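Local coordinates for glycosyl hydrolases family 31 family protein (Aspergillus niger, PDB 6DRU) that releases alpha-xylose from the non-reducing terminal glucose of xyloglucan oligosaccharides, as an alpha-xylosidase of glycosyl hydrolase family 31, at residues A[101-104]-A[108-111]. Numbering follows the deposited sequence.
Sequences RVND and ETLL. With MAN (alpha-D-mannopyranose), chain I; MAN (alpha-D-mannopyranose), chain B.
R101 and T109 face each other as a hydrogen-bonded antiparallel pair and satisfy each other's backbone in both directions. R101 N donates to T109 O over 2.8 Å, nearly straight at 164°, and T109 N returns the bond to R101 O at 2.9 Å. Both side chains leave on the same face of the sheet and run alongside one another. The long R101 chain turns about its CG-CD bond (chi3 51°), and its guanidinium presents one face to T109 CB; NH2 donates a hydrogen bond to the carbonyl of K185. The aliphatic root of R101 is useful too, since CB packs 3.8 Å from L111 CD2. Segments 101-104 and 108-111 flank the turn of a beta hairpin made by strands 98-102 and 108-113, the latter an edge strand of a four-stranded antiparallel sheet. Just past the first strand, N103 suits its place because its amide can reach back: ND2 donates to T109 OG1 at 3.2 Å and also bonds S107 OG in the turn. With OG1 beside its backbone N (chi1 -72°), T109 offers the hydroxyl to N103 while CG2 lies near R101 NH2, so the branched residue serves both partners. On the other face, V102 CG2 meets E108 CG at 4.2 Å, and beyond CG the glutamate chain runs on extended, its OE1 making a salt bridge with R84. V102 O accepts from Q224 NE2, and V102 also bonds backbone-to-backbone with N80. The carbonyl of E108 accepts a 3.0 Å hydrogen bond from O6 of a mannose of the protein's own glycan, while L110 CD2 lies against a second mannose.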
loop_
_atom_site.group_PDB
_atom_site.type_symbol
_atom_site.label_atom_id
_atom_site.label_comp_id
_atom_site.label_asym_id
_atom_site.label_seq_id
_atom_site.Cartn_x
_atom_site.Cartn_y
_atom_site.Cartn_z
ATOM N N ARG A 101 -18.634 35.208 -12.599
ATOM C CA ARG A 101 -19.964 35.694 -12.265
ATOM C C ARG A 101 -20.292 36.918 -13.110
ATOM O O ARG A 101 -19.457 37.813 -13.271
ATOM C CB ARG A 101 -20.083 36.052 -10.780
ATOM C CG ARG A 101 -21.224 37.022 -10.491
ATOM C CD ARG A 101 -21.553 37.120 -9.014
ATOM N NE ARG A 101 -20.373 37.374 -8.194
ATOM C CZ ARG A 101 -19.712 38.525 -8.171
ATOM N NH1 ARG A 101 -20.110 39.532 -8.934
ATOM N NH2 ARG A 101 -18.648 38.667 -7.392
ATOM N N VAL A 102 -21.509 36.954 -13.642
ATOM C CA VAL A 102 -21.998 38.109 -14.384
ATOM C C VAL A 102 -22.600 39.078 -13.375
ATOM O O VAL A 102 -23.633 38.791 -12.765
ATOM C CB VAL A 102 -23.023 37.703 -15.449
ATOM C CG1 VAL A 102 -23.707 38.933 -16.021
ATOM C CG2 VAL A 102 -22.353 36.903 -16.547
ATOM N N ASN A 103 -21.952 40.225 -13.193
ATOM C CA ASN A 103 -22.415 41.208 -12.230
ATOM C C ASN A 103 -23.638 41.951 -12.767
ATOM O O ASN A 103 -24.033 41.804 -13.928
ATOM C CB ASN A 103 -21.300 42.195 -11.891
ATOM C CG ASN A 103 -20.000 41.505 -11.530
ATOM O OD1 ASN A 103 -19.982 40.566 -10.734
ATOM N ND2 ASN A 103 -18.901 41.969 -12.115
ATOM N N ASP A 104 -24.240 42.765 -11.899
ATOM C CA ASP A 104 -25.416 43.526 -12.302
ATOM C C ASP A 104 -25.075 44.583 -13.344
ATOM O O ASP A 104 -25.903 44.886 -14.210
ATOM C CB ASP A 104 -26.071 44.170 -11.080
ATOM C CG ASP A 104 -26.594 43.147 -10.089
ATOM O OD1 ASP A 104 -27.001 42.047 -10.524
ATOM O OD2 ASP A 104 -26.604 43.442 -8.874
ATOM N N GLU A 108 -17.956 41.091 -15.703
ATOM C CA GLU A 108 -17.761 39.755 -15.161
ATOM C C GLU A 108 -16.640 39.775 -14.133
ATOM O O GLU A 108 -15.728 40.604 -14.200
ATOM C CB GLU A 108 -17.430 38.739 -16.263
ATOM C CG GLU A 108 -18.550 38.496 -17.260
ATOM C CD GLU A 108 -18.124 37.584 -18.395
ATOM O OE1 GLU A 108 -16.949 37.157 -18.406
ATOM O OE2 GLU A 108 -18.963 37.286 -19.272
ATOM N N THR A 109 -16.719 38.851 -13.180
ATOM C CA THR A 109 -15.721 38.713 -12.128
ATOM C C THR A 109 -15.297 37.257 -12.034
ATOM O O THR A 109 -16.147 36.366 -11.948
ATOM C CB THR A 109 -16.274 39.192 -10.778
ATOM O OG1 THR A 109 -16.379 40.622 -10.781
ATOM C CG2 THR A 109 -15.373 38.753 -9.633
ATOM N N LEU A 110 -13.988 37.016 -12.048
ATOM C CA LEU A 110 -13.472 35.657 -11.928
ATOM C C LEU A 110 -13.640 35.175 -10.492
ATOM O O LEU A 110 -13.006 35.706 -9.573
ATOM C CB LEU A 110 -12.008 35.597 -12.349
ATOM C CG LEU A 110 -11.345 34.246 -12.066
ATOM C CD1 LEU A 110 -11.904 33.173 -12.987
ATOM C CD2 LEU A 110 -9.841 34.332 -12.201
ATOM N N LEU A 111 -14.495 34.171 -10.296
ATOM C CA LEU A 111 -14.646 33.567 -8.977
ATOM C C LEU A 111 -13.422 32.730 -8.620
ATOM O O LEU A 111 -12.773 32.960 -7.592
ATOM C CB LEU A 111 -15.918 32.720 -8.936
ATOM C CG LEU A 111 -17.195 33.444 -9.360
ATOM C CD1 LEU A 111 -18.331 32.457 -9.488
ATOM C CD2 LEU A 111 -17.549 34.540 -8.370
HETATM C C1 MAN I . -10.100 37.771 -16.942
HETATM C C2 MAN I . -9.478 38.856 -17.791
HETATM C C3 MAN I . -9.326 40.114 -16.966
HETATM C C4 MAN I . -10.636 40.459 -16.291
HETATM C C5 MAN I . -11.185 39.239 -15.583
HETATM C C6 MAN I . -12.509 39.581 -14.938
HETATM O O2 MAN I . -10.303 39.122 -18.900
HETATM O O3 MAN I . -8.942 41.176 -17.807
HETATM O O4 MAN I . -10.420 41.485 -15.353
HETATM O O5 MAN I . -11.370 38.199 -16.513
HETATM O O6 MAN I . -13.545 39.422 -15.882
HETATM C C1 MAN B . -6.505 36.204 -13.110
HETATM C C2 MAN B . -5.904 34.816 -13.020
HETATM C C3 MAN B . -5.794 34.196 -14.398
HETATM C C4 MAN B . -7.099 34.343 -15.145
HETATM C C5 MAN B . -7.510 35.798 -15.120
HETATM C C6 MAN B . -8.775 35.999 -15.928
HETATM O O2 MAN B . -6.695 33.992 -12.195
HETATM O O3 MAN B . -5.479 32.831 -14.263
HETATM O O4 MAN B . -6.927 33.918 -16.474
HETATM O O5 MAN B . -7.739 36.178 -13.787
HETATM O O6 MAN B . -8.990 37.378 -16.127
#